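PDB 4Z9F: halohydrin epoxidase A from Corynebacterium sp., which probably catalyses the reversible ring closure of vicinal halohydrins to epoxides with release of hydrogen halide. Local coordinates for residues 2-14 and 69-81. The protein carries 1 engineered substitution. Sequence-based numbering, arbitrary orientation.
Sequences KIALVTHARHFAG and HGEAIDTIVSNDY
The amide nitrogen ND2 of Asn-79 donates to two backbone oxygens of the loop beyond strand 3-6: Thr-7 O at 3.2 Å, nearly within the amide plane, and His-11 O at 3.0 Å, approached from above its carbonyl plane. CG lies anti to the backbone N (chi1 169°), which carries the amide across to the loop, where OD1 accepts from Ala-13 N at 3.0 Å; bonds at both ends of the amide fix its rotation. His-11 O accepts a second hydrogen bond, from Gly-14 N, closing the turn just where helix 14-23 begins. Thr-7 OG1 in turn accepts from Asn-79 N (2.8 Å), and a water joins this hydroxyl to Ser-78 OG and Asp-80 OD1. Strands 3-6 and 73-79 are parallel neighbours at the centre of the Rossmann-type sheet, and the loop 7-13 probably corresponds to the dinucleotide-binding loop of related reductases. Alternating backbone bonds link the strands, among them Val-77 N to Leu-5 O at 2.7 Å. Past the carboxyl ends of the strands, the Tyr-81 ring lies in an offset stack on His-11, planes 12° apart, its OH over the centre of the imidazole. The same tyrosine turns its CD2-CE2 edge to one face of His-8, in an offset edge-to-face pair with centroids 5.2 Å apart.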
ATOM      1  N   LYS C   2      -3.041  -7.707 -35.455  1.00 29.03           N
ATOM      2  CA  LYS C   2      -3.524  -8.029 -34.123  1.00 26.40           C
ATOM      3  C   LYS C   2      -4.874  -7.370 -33.883  1.00 24.59           C
ATOM      4  O   LYS C   2      -5.131  -6.256 -34.342  1.00 27.19           O
ATOM      5  CB  LYS C   2      -2.511  -7.576 -33.069  1.00 27.10           C
ATOM      6  CG  LYS C   2      -1.166  -8.275 -33.188  1.00 26.47           C
ATOM      7  CD  LYS C   2      -0.171  -7.806 -32.139  1.00 29.80           C
ATOM      8  CE  LYS C   2       1.069  -8.694 -32.118  1.00 36.11           C
ATOM      9  NZ  LYS C   2       2.140  -8.143 -31.237  1.00 38.79           N
ATOM     10  N   ILE C   3      -5.743  -8.071 -33.167  1.00 24.92           N
ATOM     11  CA  ILE C   3      -7.071  -7.568 -32.838  1.00 24.98           C
ATOM     12  C   ILE C   3      -7.050  -7.060 -31.407  1.00 25.58           C
ATOM     13  O   ILE C   3      -6.514  -7.730 -30.511  1.00 22.26           O
ATOM     14  CB  ILE C   3      -8.146  -8.651 -33.006  1.00 27.63           C
ATOM     15  CG1 ILE C   3      -7.916  -9.446 -34.304  1.00 28.83           C
ATOM     16  CG2 ILE C   3      -9.526  -8.023 -32.970  1.00 26.11           C
ATOM     17  CD1 ILE C   3      -7.815  -8.593 -35.533  1.00 33.16           C
ATOM     18  N   ALA C   4      -7.623  -5.881 -31.195  1.00 24.07           N
ATOM     19  CA  ALA C   4      -7.861  -5.350 -29.865  1.00 22.56           C
ATOM     20  C   ALA C   4      -9.339  -5.041 -29.705  1.00 24.53           C
ATOM     21  O   ALA C   4     -10.027  -4.687 -30.672  1.00 28.04           O
ATOM     22  CB  ALA C   4      -7.033  -4.081 -29.599  1.00 21.36           C
ATOM     23  N   LEU C   5      -9.828  -5.225 -28.486  1.00 20.19           N
ATOM     24  CA  LEU C   5     -11.168  -4.829 -28.093  1.00 19.53           C
ATOM     25  C   LEU C   5     -11.028  -3.682 -27.098  1.00 24.98           C
ATOM     26  O   LEU C   5     -10.244  -3.782 -26.150  1.00 21.93           O
ATOM     27  CB  LEU C   5     -11.930  -5.998 -27.471  1.00 20.28           C
ATOM     28  CG  LEU C   5     -13.230  -5.660 -26.736  1.00 22.38           C
ATOM     29  CD1 LEU C   5     -14.275  -5.057 -27.680  1.00 23.14           C
ATOM     30  CD2 LEU C   5     -13.781  -6.882 -26.022  1.00 23.84           C
ATOM     31  N   VAL C   6     -11.741  -2.583 -27.351  1.00 22.14           N
ATOM     32  CA  VAL C   6     -11.744  -1.407 -26.480  1.00 21.54           C
ATOM     33  C   VAL C   6     -13.189  -1.084 -26.144  1.00 22.59           C
ATOM     34  O   VAL C   6     -14.001  -0.849 -27.047  1.00 24.00           O
ATOM     35  CB  VAL C   6     -11.069  -0.191 -27.140  1.00 20.78           C
ATOM     36  CG1 VAL C   6     -11.193   1.048 -26.232  1.00 22.64           C
ATOM     37  CG2 VAL C   6      -9.606  -0.494 -27.496  1.00 19.83           C
ATOM     38  N   THR C   7     -13.520  -1.077 -24.857  1.00 20.37           N
ATOM     39  CA  THR C   7     -14.874  -0.735 -24.470  1.00 23.17           C
ATOM     40  C   THR C   7     -14.998   0.781 -24.298  1.00 24.25           C
ATOM     41  O   THR C   7     -14.000   1.501 -24.182  1.00 21.43           O
ATOM     42  CB  THR C   7     -15.268  -1.454 -23.186  1.00 26.82           C
ATOM     43  OG1 THR C   7     -14.364  -1.076 -22.142  1.00 21.82           O
ATOM     44  CG2 THR C   7     -15.196  -2.957 -23.388  1.00 24.25           C
ATOM     45  N   HIS C   8     -16.241   1.253 -24.306  1.00 25.78           N
ATOM     46  CA  HIS C   8     -16.571   2.678 -24.143  1.00 28.52           C
ATOM     47  C   HIS C   8     -15.615   3.563 -24.940  1.00 25.44           C
ATOM     48  O   HIS C   8     -15.000   4.498 -24.420  1.00 26.50           O
ATOM     49  CB  HIS C   8     -16.581   3.051 -22.664  1.00 23.78           C
ATOM     50  CG  HIS C   8     -17.603   2.306 -21.866  1.00 26.44           C
ATOM     51  ND1 HIS C   8     -18.950   2.594 -21.927  1.00 23.34           N
ATOM     52  CD2 HIS C   8     -17.476   1.293 -20.977  1.00 27.01           C
ATOM     53  CE1 HIS C   8     -19.607   1.790 -21.112  1.00 23.97           C
ATOM     54  NE2 HIS C   8     -18.736   0.993 -20.520  1.00 26.45           N
ATOM     55  N   ALA C   9     -15.505   3.255 -26.242  1.00 22.62           N
ATOM     56  CA  ALA C   9     -14.419   3.771 -27.067  1.00 22.74           C
ATOM     57  C   ALA C   9     -14.436   5.286 -27.221  1.00 22.88           C
ATOM     58  O   ALA C   9     -13.415   5.867 -27.610  1.00 24.15           O
ATOM     59  CB  ALA C   9     -14.456   3.120 -28.452  1.00 23.71           C
ATOM     60  N   ARG C  10     -15.551   5.947 -26.941  1.00 21.51           N
ATOM     61  CA  ARG C  10     -15.628   7.392 -27.121  1.00 26.51           C
ATOM     62  C   ARG C  10     -15.374   8.162 -25.833  1.00 28.70           C
ATOM     63  O   ARG C  10     -15.477   9.395 -25.827  1.00 27.41           O
ATOM     64  CB  ARG C  10     -16.988   7.764 -27.709  1.00 28.39           C
ATOM     65  CG  ARG C  10     -17.228   7.075 -29.049  1.00 31.42           C
ATOM     66  CD  ARG C  10     -18.621   7.304 -29.560  1.00 36.92           C
ATOM     67  NE  ARG C  10     -18.782   8.637 -30.121  1.00 45.30           N
ATOM     68  CZ  ARG C  10     -19.857   9.028 -30.796  1.00 48.84           C
ATOM     69  NH1 ARG C  10     -20.857   8.176 -30.990  1.00 48.13           N
ATOM     70  NH2 ARG C  10     -19.930  10.262 -31.276  1.00 49.48           N
ATOM     71  N   HIS C  11     -15.019   7.473 -24.751  1.00 23.44           N
ATOM     72  CA  HIS C  11     -14.989   8.080 -23.433  1.00 22.94           C
ATOM     73  C   HIS C  11     -13.691   7.728 -22.719  1.00 27.16           C
ATOM     74  O   HIS C  11     -12.974   6.804 -23.116  1.00 25.69           O
ATOM     75  CB  HIS C  11     -16.189   7.621 -22.605  1.00 24.12           C
ATOM     76  CG  HIS C  11     -17.505   7.949 -23.237  1.00 24.49           C
ATOM     77  ND1 HIS C  11     -18.118   9.172 -23.079  1.00 25.76           N
ATOM     78  CD2 HIS C  11     -18.310   7.224 -24.047  1.00 26.64           C
ATOM     79  CE1 HIS C  11     -19.251   9.185 -23.760  1.00 28.11           C
ATOM     80  NE2 HIS C  11     -19.393   8.013 -24.354  1.00 28.93           N
ATOM     81  N   PHE C  12     -13.392   8.503 -21.665  1.00 24.42           N
ATOM     82  CA  PHE C  12     -12.272   8.213 -20.770  1.00 22.90           C
ATOM     83  C   PHE C  12     -10.981   7.957 -21.556  1.00 23.10           C
ATOM     84  O   PHE C  12     -10.525   8.812 -22.323  1.00 22.79           O
ATOM     85  CB  PHE C  12     -12.649   7.016 -19.885  1.00 25.25           C
ATOM     86  CG  PHE C  12     -11.926   6.955 -18.558  1.00 24.10           C
ATOM     87  CD1 PHE C  12     -11.192   8.033 -18.083  1.00 21.48           C
ATOM     88  CD2 PHE C  12     -11.984   5.803 -17.790  1.00 19.62           C
ATOM     89  CE1 PHE C  12     -10.538   7.959 -16.860  1.00 23.84           C
ATOM     90  CE2 PHE C  12     -11.334   5.725 -16.570  1.00 21.19           C
ATOM     91  CZ  PHE C  12     -10.604   6.806 -16.103  1.00 23.17           C
ATOM     92  N   ALA C  13     -10.386   6.783 -21.393  1.00 21.84           N
ATOM     93  CA  ALA C  13      -9.166   6.448 -22.107  1.00 19.17           C
ATOM     94  C   ALA C  13      -9.422   5.821 -23.471  1.00 21.08           C
ATOM     95  O   ALA C  13      -8.461   5.447 -24.152  1.00 21.99           O
ATOM     96  CB  ALA C  13      -8.302   5.501 -21.262  1.00 19.98           C
ATOM     97  N   GLY C  14     -10.681   5.706 -23.885  1.00 22.31           N
ATOM     98  CA  GLY C  14     -11.019   5.091 -25.156  1.00 23.82           C
ATOM     99  C   GLY C  14     -10.290   5.691 -26.344  1.00 22.34           C
ATOM    100  O   GLY C  14      -9.546   5.005 -27.053  1.00 27.60           O
ATOM    101  N   HIS C  69     -14.631 -10.915 -36.115  1.00 32.24           N
ATOM    102  CA  HIS C  69     -13.791 -10.065 -36.952  1.00 27.16           C
ATOM    103  C   HIS C  69     -12.328 -10.494 -36.979  1.00 28.85           C
ATOM    104  O   HIS C  69     -11.499  -9.776 -37.543  1.00 33.69           O
ATOM    105  CB  HIS C  69     -13.897  -8.605 -36.499  1.00 29.67           C
ATOM    106  CG  HIS C  69     -15.269  -8.024 -36.646  1.00 27.73           C
ATOM    107  ND1 HIS C  69     -16.171  -7.966 -35.607  1.00 32.08           N
ATOM    108  CD2 HIS C  69     -15.894  -7.478 -37.715  1.00 29.99           C
ATOM    109  CE1 HIS C  69     -17.292  -7.406 -36.025  1.00 31.37           C
ATOM    110  NE2 HIS C  69     -17.149  -7.102 -37.303  1.00 35.05           N
ATOM    111  N   GLY C  70     -11.992 -11.641 -36.410  1.00 29.68           N
ATOM    112  CA  GLY C  70     -10.614 -12.092 -36.377  1.00 32.10           C
ATOM    113  C   GLY C  70     -10.531 -13.390 -35.607  1.00 28.15           C
ATOM    114  O   GLY C  70     -11.491 -13.814 -34.955  1.00 34.34           O
ATOM    115  N   GLU C  71      -9.353 -14.016 -35.681  1.00 33.39           N
ATOM    116  CA  GLU C  71      -9.199 -15.362 -35.135  1.00 34.09           C
ATOM    117  C   GLU C  71      -8.853 -15.367 -33.646  1.00 33.89           C
ATOM    118  O   GLU C  71      -9.205 -16.320 -32.943  1.00 30.87           O
ATOM    119  CB  GLU C  71      -8.134 -16.133 -35.926  1.00 41.37           C
ATOM    120  CG  GLU C  71      -6.684 -15.804 -35.559  1.00 46.42           C
ATOM    121  CD  GLU C  71      -5.735 -16.995 -35.742  1.00 54.77           C
ATOM    122  OE1 GLU C  71      -4.573 -16.891 -35.276  1.00 56.88           O
ATOM    123  OE2 GLU C  71      -6.156 -18.017 -36.342  1.00 55.76           O
ATOM    124  N   ALA C  72      -8.173 -14.334 -33.145  1.00 32.42           N
ATOM    125  CA  ALA C  72      -7.820 -14.279 -31.730  1.00 28.43           C
ATOM    126  C   ALA C  72      -7.715 -12.829 -31.283  1.00 28.09           C
ATOM    127  O   ALA C  72      -7.291 -11.963 -32.055  1.00 28.47           O
ATOM    128  CB  ALA C  72      -6.495 -15.003 -31.451  1.00 29.93           C
ATOM    129  N   ILE C  73      -8.099 -12.577 -30.034  1.00 28.12           N
ATOM    130  CA  ILE C  73      -7.957 -11.258 -29.420  1.00 22.32           C
ATOM    131  C   ILE C  73      -6.589 -11.189 -28.748  1.00 27.04           C
ATOM    132  O   ILE C  73      -6.272 -12.019 -27.887  1.00 27.04           O
ATOM    133  CB  ILE C  73      -9.079 -10.992 -28.404  1.00 24.76           C
ATOM    134  CG1 ILE C  73     -10.444 -11.028 -29.082  1.00 18.78           C
ATOM    135  CG2 ILE C  73      -8.899  -9.618 -27.726  1.00 24.40           C
ATOM    136  CD1 ILE C  73     -11.588 -10.990 -28.093  1.00 25.46           C
ATOM    137  N   ASP C  74      -5.783 -10.196 -29.130  1.00 21.83           N
ATOM    138  CA  ASP C  74      -4.469  -9.988 -28.534  1.00 22.58           C
ATOM    139  C   ASP C  74      -4.545  -9.145 -27.262  1.00 21.98           C
ATOM    140  O   ASP C  74      -3.830  -9.425 -26.293  1.00 20.79           O
ATOM    141  CB  ASP C  74      -3.533  -9.316 -29.553  1.00 23.23           C
ATOM    142  CG  ASP C  74      -2.200  -8.866 -28.947  1.00 26.09           C
ATOM    143  OD1 ASP C  74      -1.188  -9.597 -29.101  1.00 26.66           O
ATOM    144  OD2 ASP C  74      -2.145  -7.758 -28.346  1.00 22.46           O
ATOM    145  N   THR C  75      -5.396  -8.120 -27.255  1.00 21.52           N
ATOM    146  CA  THR C  75      -5.496  -7.184 -26.142  1.00 23.04           C
ATOM    147  C   THR C  75      -6.941  -6.755 -25.944  1.00 22.65           C
ATOM    148  O   THR C  75      -7.659  -6.475 -26.914  1.00 20.88           O
ATOM    149  CB  THR C  75      -4.617  -5.946 -26.382  1.00 19.65           C
ATOM    150  OG1 THR C  75      -3.245  -6.347 -26.482  1.00 23.16           O
ATOM    151  CG2 THR C  75      -4.786  -4.930 -25.252  1.00 18.12           C
ATOM    152  N   ILE C  76      -7.375  -6.733 -24.687  1.00 21.30           N
ATOM    153  CA  ILE C  76      -8.644  -6.136 -24.301  1.00 19.54           C
ATOM    154  C   ILE C  76      -8.315  -4.927 -23.426  1.00 23.12           C
ATOM    155  O   ILE C  76      -7.587  -5.056 -22.434  1.00 18.57           O
ATOM    156  CB  ILE C  76      -9.551  -7.129 -23.555  1.00 23.06           C
ATOM    157  CG1 ILE C  76      -9.847  -8.359 -24.429  1.00 18.77           C
ATOM    158  CG2 ILE C  76     -10.847  -6.447 -23.110  1.00 22.99           C
ATOM    159  CD1 ILE C  76     -10.593  -9.454 -23.695  1.00 21.88           C
ATOM    160  N   VAL C  77      -8.806  -3.755 -23.817  1.00 22.06           N
ATOM    161  CA  VAL C  77      -8.772  -2.570 -22.967  1.00 20.29           C
ATOM    162  C   VAL C  77     -10.157  -2.415 -22.369  1.00 22.63           C
ATOM    163  O   VAL C  77     -11.104  -2.024 -23.062  1.00 20.49           O
ATOM    164  CB  VAL C  77      -8.359  -1.310 -23.734  1.00 18.84           C
ATOM    165  CG1 VAL C  77      -8.448  -0.103 -22.806  1.00 21.90           C
ATOM    166  CG2 VAL C  77      -6.952  -1.444 -24.273  1.00 19.13           C
ATOM    167  N   SER C  78     -10.285  -2.747 -21.090  1.00 19.20           N
ATOM    168  CA  SER C  78     -11.556  -2.625 -20.384  1.00 20.33           C
ATOM    169  C   SER C  78     -11.629  -1.208 -19.837  1.00 24.13           C
ATOM    170  O   SER C  78     -11.214  -0.931 -18.713  1.00 23.06           O
ATOM    171  CB  SER C  78     -11.664  -3.656 -19.275  1.00 17.85           C
ATOM    172  OG  SER C  78     -12.950  -3.615 -18.688  1.00 20.05           O
ATOM    173  N   ASN C  79     -12.163  -0.306 -20.652  1.00 21.43           N
ATOM    174  CA  ASN C  79     -12.148   1.129 -20.374  1.00 19.31           C
ATOM    175  C   ASN C  79     -13.490   1.507 -19.749  1.00 22.39           C
ATOM    176  O   ASN C  79     -14.382   2.073 -20.385  1.00 27.28           O
ATOM    177  CB  ASN C  79     -11.847   1.883 -21.663  1.00 19.87           C
ATOM    178  CG  ASN C  79     -12.058   3.365 -21.546  1.00 25.15           C
ATOM    179  OD1 ASN C  79     -11.385   4.053 -20.769  1.00 23.36           O
ATOM    180  ND2 ASN C  79     -12.977   3.881 -22.350  1.00 23.25           N
ATOM    181  N   ASP C  80     -13.639   1.176 -18.472  1.00 22.00           N
ATOM    182  CA  ASP C  80     -14.909   1.368 -17.796  1.00 22.03           C
ATOM    183  C   ASP C  80     -15.018   2.790 -17.258  1.00 24.23           C
ATOM    184  O   ASP C  80     -14.025   3.384 -16.834  1.00 24.08           O
ATOM    185  CB  ASP C  80     -15.063   0.337 -16.680  1.00 21.63           C
ATOM    186  CG  ASP C  80     -14.923  -1.089 -17.207  1.00 25.51           C
ATOM    187  OD1 ASP C  80     -15.882  -1.564 -17.854  1.00 24.85           O
ATOM    188  OD2 ASP C  80     -13.855  -1.717 -17.012  1.00 21.91           O
ATOM    189  N   TYR C  81     -16.230   3.336 -17.313  1.00 24.71           N
ATOM    190  CA  TYR C  81     -16.495   4.703 -16.888  1.00 23.82           C
ATOM    191  C   TYR C  81     -17.984   4.816 -16.602  1.00 24.94           C
ATOM    192  O   TYR C  81     -18.777   3.962 -17.004  1.00 24.98           O
ATOM    193  CB  TYR C  81     -16.052   5.716 -17.949  1.00 24.99           C
ATOM    194  CG  TYR C  81     -17.193   6.214 -18.813  1.00 26.46           C
ATOM    195  CD1 TYR C  81     -17.697   7.503 -18.656  1.00 28.93           C
ATOM    196  CD2 TYR C  81     -17.789   5.391 -19.761  1.00 27.84           C
ATOM    197  CE1 TYR C  81     -18.754   7.961 -19.433  1.00 25.96           C
ATOM    198  CE2 TYR C  81     -18.837   5.844 -20.543  1.00 25.97           C
ATOM    199  CZ  TYR C  81     -19.310   7.127 -20.376  1.00 26.92           C
ATOM    200  OH  TYR C  81     -20.359   7.570 -21.146  1.00 27.95           O
TER
HETATM  201  O   HOH W   1       1.377  -8.611 -28.428  1.00 24.57           O
HETATM  202  O   HOH W   2      -5.136 -10.838 -32.462  1.00 25.48           O
HETATM  203  O   HOH W   3     -15.054  -2.642 -20.067  1.00 25.45           O